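Local coordinates for flagellar hook-associated protein 2 (Bdellovibrio bacteriovorus, PDB 6KTY), which probably caps the tip of the growing flagellar filament, promoting flagellin polymerization there and keeping unpolymerized subunits from leaking out, at residues A[11-22]-A[178-192]. Numbering follows the deposited sequence.
Sequences FLSGDPNIVDGQ and LDFKSAAPGREIRLS
Residues 11-22 pair twice with 178-192, both times antiparallel: Leu12 and Ser13 run along Ser192 and Leu191, and 19-21 along 178-180, the N-to-C axes of these two short strands 150° apart. Reciprocal N-H to O=C bonds join Leu12 to Ser192 and Asp20 to Asp179, and Gly14, whose bare CA lets the backbones come close, gives its N-H to Arg190 O (2.8 Å). Between the two pairings, Ile18, with CG1 anti to its carbonyl carbon (chi1 -62°), extends CD1 to Ala184 CB at 3.5 Å and to Ile189 CD1 at 3.7 Å; the small alanine lets the longer chain come close. Phe11 reaches in from the first modelled residue, its CZ 3.8 Å from Leu178 CD2, the two side chains crossing at about a right angle. Ser13 OG, accepting from Asp15 N in an ST turn, and Asp15 OD1, accepting from Asn17 N in an Asx turn, shape the loop. Across the segments, Ser182 OG meets a lone pair of Asn17 O in the carbonyl plane (2.7 Å). Parts of FliD's N- and C-terminal family regions thus meet: 19-21 edges a small antiparallel sheet with 178-180 in its middle, and 12-13 edges another beside 189-192. Ile18 and Val19 also pack on Val37 of strand 32-39, which flanks 189-192, while Arg190 forms a salt bridge with Asp179 of a neighbouring subunit.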
loop_
_atom_site.group_PDB
_atom_site.type_symbol
_atom_site.label_atom_id
_atom_site.label_comp_id
_atom_site.label_asym_id
_atom_site.label_seq_id
_atom_site.Cartn_x
_atom_site.Cartn_y
_atom_site.Cartn_z
ATOM N N PHE A 11 -2.308 -14.857 19.530
ATOM C CA PHE A 11 -1.717 -14.457 18.210
ATOM C C PHE A 11 -2.232 -13.108 17.715
ATOM O O PHE A 11 -3.444 -12.934 17.534
ATOM C CB PHE A 11 -2.003 -15.511 17.130
ATOM C CG PHE A 11 -1.588 -15.082 15.726
ATOM C CD1 PHE A 11 -0.256 -15.181 15.326
ATOM C CD2 PHE A 11 -2.513 -14.548 14.836
ATOM C CE1 PHE A 11 0.146 -14.765 14.053
ATOM C CE2 PHE A 11 -2.129 -14.127 13.562
ATOM C CZ PHE A 11 -0.795 -14.245 13.164
ATOM N N LEU A 12 -1.306 -12.195 17.410
ATOM C CA LEU A 12 -1.660 -10.910 16.764
ATOM C C LEU A 12 -0.861 -10.659 15.485
ATOM O O LEU A 12 0.350 -10.883 15.451
ATOM C CB LEU A 12 -1.437 -9.755 17.736
ATOM C CG LEU A 12 -2.331 -9.754 18.976
ATOM C CD1 LEU A 12 -1.796 -8.803 20.056
ATOM C CD2 LEU A 12 -3.767 -9.402 18.572
ATOM N N SER A 13 -1.563 -10.243 14.432
ATOM C CA SER A 13 -0.926 -9.795 13.199
ATOM C C SER A 13 -0.881 -8.271 13.194
ATOM O O SER A 13 -1.864 -7.628 13.566
ATOM C CB SER A 13 -1.706 -10.302 11.979
ATOM O OG SER A 13 -1.218 -9.717 10.773
ATOM N N GLY A 14 0.268 -7.704 12.804
ATOM C CA GLY A 14 0.392 -6.270 12.594
ATOM C C GLY A 14 -0.593 -5.752 11.544
ATOM O O GLY A 14 -0.988 -4.600 11.598
ATOM N N ASP A 15 -0.973 -6.598 10.587
ATOM C CA ASP A 15 -2.025 -6.243 9.624
ATOM C C ASP A 15 -2.871 -7.438 9.238
ATOM O O ASP A 15 -2.508 -8.199 8.337
ATOM C CB ASP A 15 -1.448 -5.585 8.372
ATOM C CG ASP A 15 -2.523 -4.872 7.547
ATOM O OD1 ASP A 15 -3.717 -5.271 7.626
ATOM O OD2 ASP A 15 -2.166 -3.894 6.854
ATOM N N PRO A 16 -4.033 -7.583 9.893
ATOM C CA PRO A 16 -4.920 -8.726 9.603
ATOM C C PRO A 16 -5.458 -8.746 8.177
ATOM O O PRO A 16 -5.942 -9.781 7.731
ATOM C CB PRO A 16 -6.078 -8.561 10.615
ATOM C CG PRO A 16 -5.609 -7.590 11.634
ATOM C CD PRO A 16 -4.548 -6.731 10.985
ATOM N N ASN A 17 -5.373 -7.625 7.460
ATOM C CA ASN A 17 -5.844 -7.563 6.070
ATOM C C ASN A 17 -4.745 -7.938 5.071
ATOM O O ASN A 17 -4.947 -7.866 3.852
ATOM C CB ASN A 17 -6.362 -6.167 5.762
ATOM C CG ASN A 17 -7.568 -5.795 6.631
ATOM O OD1 ASN A 17 -7.545 -4.794 7.313
ATOM N ND2 ASN A 17 -8.591 -6.626 6.622
ATOM N N ILE A 18 -3.585 -8.326 5.590
ATOM C CA ILE A 18 -2.546 -8.951 4.762
ATOM C C ILE A 18 -2.328 -10.388 5.187
ATOM O O ILE A 18 -2.362 -11.314 4.351
ATOM C CB ILE A 18 -1.205 -8.149 4.730
ATOM C CG1 ILE A 18 -1.442 -6.768 4.119
ATOM C CG2 ILE A 18 -0.138 -8.931 3.909
ATOM C CD1 ILE A 18 -0.220 -5.815 4.142
ATOM N N VAL A 19 -2.114 -10.597 6.486
ATOM C CA VAL A 19 -1.968 -11.938 7.021
ATOM C C VAL A 19 -2.722 -12.006 8.339
ATOM O O VAL A 19 -2.563 -11.130 9.170
ATOM C CB VAL A 19 -0.489 -12.283 7.276
ATOM C CG1 VAL A 19 -0.397 -13.736 7.757
ATOM C CG2 VAL A 19 0.336 -12.103 6.027
ATOM N N ASP A 20 -3.566 -13.019 8.525
ATOM C CA ASP A 20 -4.179 -13.245 9.829
ATOM C C ASP A 20 -3.996 -14.719 10.156
ATOM O O ASP A 20 -3.391 -15.472 9.370
ATOM C CB ASP A 20 -5.674 -12.868 9.836
ATOM C CG ASP A 20 -6.176 -12.451 11.216
ATOM O OD1 ASP A 20 -5.465 -12.635 12.222
ATOM O OD2 ASP A 20 -7.291 -11.932 11.306
ATOM N N GLY A 21 -4.486 -15.127 11.323
ATOM C CA GLY A 21 -4.313 -16.492 11.761
ATOM C C GLY A 21 -4.954 -16.783 13.093
ATOM O O GLY A 21 -5.533 -15.898 13.721
ATOM N N GLN A 22 -4.857 -18.047 13.513
ATOM C CA GLN A 22 -5.435 -18.524 14.777
ATOM C C GLN A 22 -4.582 -19.633 15.408
ATOM O O GLN A 22 -3.919 -20.385 14.681
ATOM C CB GLN A 22 -6.857 -19.018 14.534
ATOM C CG GLN A 22 -7.021 -19.820 13.263
ATOM C CD GLN A 22 -8.466 -20.018 12.893
ATOM O OE1 GLN A 22 -8.823 -20.008 11.708
ATOM N NE2 GLN A 22 -9.319 -20.196 13.901
ATOM N N LEU A 178 -1.847 -19.700 9.554
ATOM C CA LEU A 178 -1.857 -18.410 8.876
ATOM C C LEU A 178 -2.710 -18.508 7.605
ATOM O O LEU A 178 -2.638 -19.512 6.908
ATOM C CB LEU A 178 -0.429 -18.014 8.452
ATOM C CG LEU A 178 0.646 -17.759 9.518
ATOM C CD1 LEU A 178 1.950 -17.290 8.859
ATOM C CD2 LEU A 178 0.165 -16.715 10.500
ATOM N N ASP A 179 -3.536 -17.492 7.355
ATOM C CA ASP A 179 -4.234 -17.311 6.091
ATOM C C ASP A 179 -3.793 -15.992 5.469
ATOM O O ASP A 179 -3.922 -14.928 6.097
ATOM C CB ASP A 179 -5.755 -17.310 6.322
ATOM C CG ASP A 179 -6.545 -17.482 5.026
ATOM O OD1 ASP A 179 -6.309 -18.493 4.289
ATOM O OD2 ASP A 179 -7.422 -16.620 4.737
ATOM N N PHE A 180 -3.259 -16.049 4.243
ATOM C CA PHE A 180 -2.873 -14.826 3.550
ATOM C C PHE A 180 -4.125 -14.159 2.975
ATOM O O PHE A 180 -4.844 -14.768 2.153
ATOM C CB PHE A 180 -1.830 -15.117 2.451
ATOM C CG PHE A 180 -0.739 -16.027 2.906
ATOM C CD1 PHE A 180 -0.156 -15.857 4.156
ATOM C CD2 PHE A 180 -0.298 -17.067 2.108
ATOM C CE1 PHE A 180 0.850 -16.711 4.601
ATOM C CE2 PHE A 180 0.689 -17.926 2.551
ATOM C CZ PHE A 180 1.253 -17.755 3.811
ATOM N N LYS A 181 -4.386 -12.922 3.388
ATOM C CA LYS A 181 -5.596 -12.193 2.927
ATOM C C LYS A 181 -5.376 -11.342 1.667
ATOM O O LYS A 181 -6.326 -11.028 0.943
ATOM C CB LYS A 181 -6.094 -11.298 4.021
ATOM C CG LYS A 181 -6.284 -11.925 5.371
ATOM C CD LYS A 181 -7.338 -12.965 5.323
ATOM C CE LYS A 181 -7.793 -13.334 6.703
ATOM N NZ LYS A 181 -8.778 -14.441 6.647
ATOM N N SER A 182 -4.146 -10.912 1.436
ATOM C CA SER A 182 -3.796 -10.112 0.263
ATOM C C SER A 182 -2.320 -10.184 0.005
ATOM O O SER A 182 -1.567 -10.489 0.907
ATOM C CB SER A 182 -4.234 -8.632 0.463
ATOM O OG SER A 182 -3.578 -8.011 1.562
ATOM N N ALA A 183 -1.902 -9.894 -1.221
ATOM C CA ALA A 183 -0.489 -9.777 -1.574
ATOM C C ALA A 183 -0.066 -8.337 -1.302
ATOM O O ALA A 183 -0.802 -7.410 -1.592
ATOM C CB ALA A 183 -0.281 -10.109 -3.033
ATOM N N ALA A 184 1.101 -8.135 -0.708
ATOM C CA ALA A 184 1.540 -6.755 -0.475
ATOM C C ALA A 184 3.033 -6.705 -0.564
ATOM O O ALA A 184 3.728 -6.669 0.455
ATOM C CB ALA A 184 1.034 -6.247 0.857
ATOM N N PRO A 185 3.545 -6.793 -1.800
ATOM C CA PRO A 185 4.984 -6.910 -1.965
ATOM C C PRO A 185 5.667 -5.701 -1.349
ATOM O O PRO A 185 5.170 -4.586 -1.488
ATOM C CB PRO A 185 5.184 -6.964 -3.503
ATOM C CG PRO A 185 3.852 -6.741 -4.130
ATOM C CD PRO A 185 2.795 -6.817 -3.074
ATOM N N GLY A 186 6.766 -5.899 -0.628
ATOM C CA GLY A 186 7.460 -4.758 0.008
ATOM C C GLY A 186 6.843 -4.248 1.320
ATOM O O GLY A 186 7.292 -3.237 1.863
ATOM N N ARG A 187 5.826 -4.933 1.818
ATOM C CA ARG A 187 5.144 -4.581 3.050
ATOM C C ARG A 187 5.287 -5.747 4.051
ATOM O O ARG A 187 4.342 -6.545 4.305
ATOM C CB ARG A 187 3.666 -4.285 2.784
ATOM C CG ARG A 187 3.392 -3.148 1.758
ATOM C CD ARG A 187 3.246 -1.758 2.350
ATOM N NE ARG A 187 1.929 -1.556 2.966
ATOM C CZ ARG A 187 1.649 -1.730 4.254
ATOM N NH1 ARG A 187 2.593 -2.059 5.138
ATOM N NH2 ARG A 187 0.412 -1.541 4.682
ATOM N N GLU A 188 6.463 -5.819 4.647
ATOM C CA GLU A 188 6.740 -6.777 5.680
ATOM C C GLU A 188 5.858 -6.479 6.895
ATOM O O GLU A 188 5.728 -5.306 7.332
ATOM C CB GLU A 188 8.232 -6.757 6.038
ATOM C CG GLU A 188 8.684 -7.958 6.845
ATOM C CD GLU A 188 10.200 -8.011 7.058
ATOM O OE1 GLU A 188 10.832 -6.939 7.178
ATOM O OE2 GLU A 188 10.765 -9.145 7.142
ATOM N N ILE A 189 5.231 -7.523 7.414
ATOM C CA ILE A 189 4.276 -7.434 8.542
ATOM C C ILE A 189 4.948 -8.122 9.730
ATOM O O ILE A 189 5.608 -9.174 9.565
ATOM C CB ILE A 189 2.948 -8.186 8.266
ATOM C CG1 ILE A 189 2.304 -7.761 6.929
ATOM C CG2 ILE A 189 1.961 -8.007 9.393
ATOM C CD1 ILE A 189 2.425 -6.315 6.616
ATOM N N ARG A 190 4.783 -7.545 10.920
ATOM C CA ARG A 190 5.238 -8.197 12.130
ATOM C C ARG A 190 4.058 -8.906 12.824
ATOM O O ARG A 190 2.992 -8.341 12.946
ATOM C CB ARG A 190 5.883 -7.185 13.078
ATOM C CG ARG A 190 7.275 -6.719 12.649
ATOM C CD ARG A 190 8.143 -6.456 13.883
ATOM N NE ARG A 190 7.423 -5.570 14.770
ATOM C CZ ARG A 190 7.446 -5.583 16.094
ATOM N NH1 ARG A 190 8.171 -6.445 16.793
ATOM N NH2 ARG A 190 6.710 -4.699 16.730
ATOM N N LEU A 191 4.283 -10.157 13.225
ATOM C CA LEU A 191 3.298 -10.996 13.875
ATOM C C LEU A 191 3.859 -11.352 15.251
ATOM O O LEU A 191 5.070 -11.501 15.405
ATOM C CB LEU A 191 3.144 -12.288 13.097
ATOM C CG LEU A 191 2.405 -12.355 11.746
ATOM C CD1 LEU A 191 2.102 -11.053 11.103
ATOM C CD2 LEU A 191 3.166 -13.245 10.795
ATOM N N SER A 192 2.986 -11.522 16.234
ATOM C CA SER A 192 3.439 -12.014 17.550
ATOM C C SER A 192 2.573 -13.158 18.116
ATOM O O SER A 192 1.390 -13.292 17.790
ATOM C CB SER A 192 3.486 -10.861 18.544
ATOM O OG SER A 192 2.191 -10.338 18.725
HETATM O O HOH W 1 -0.492 -2.160 7.181
#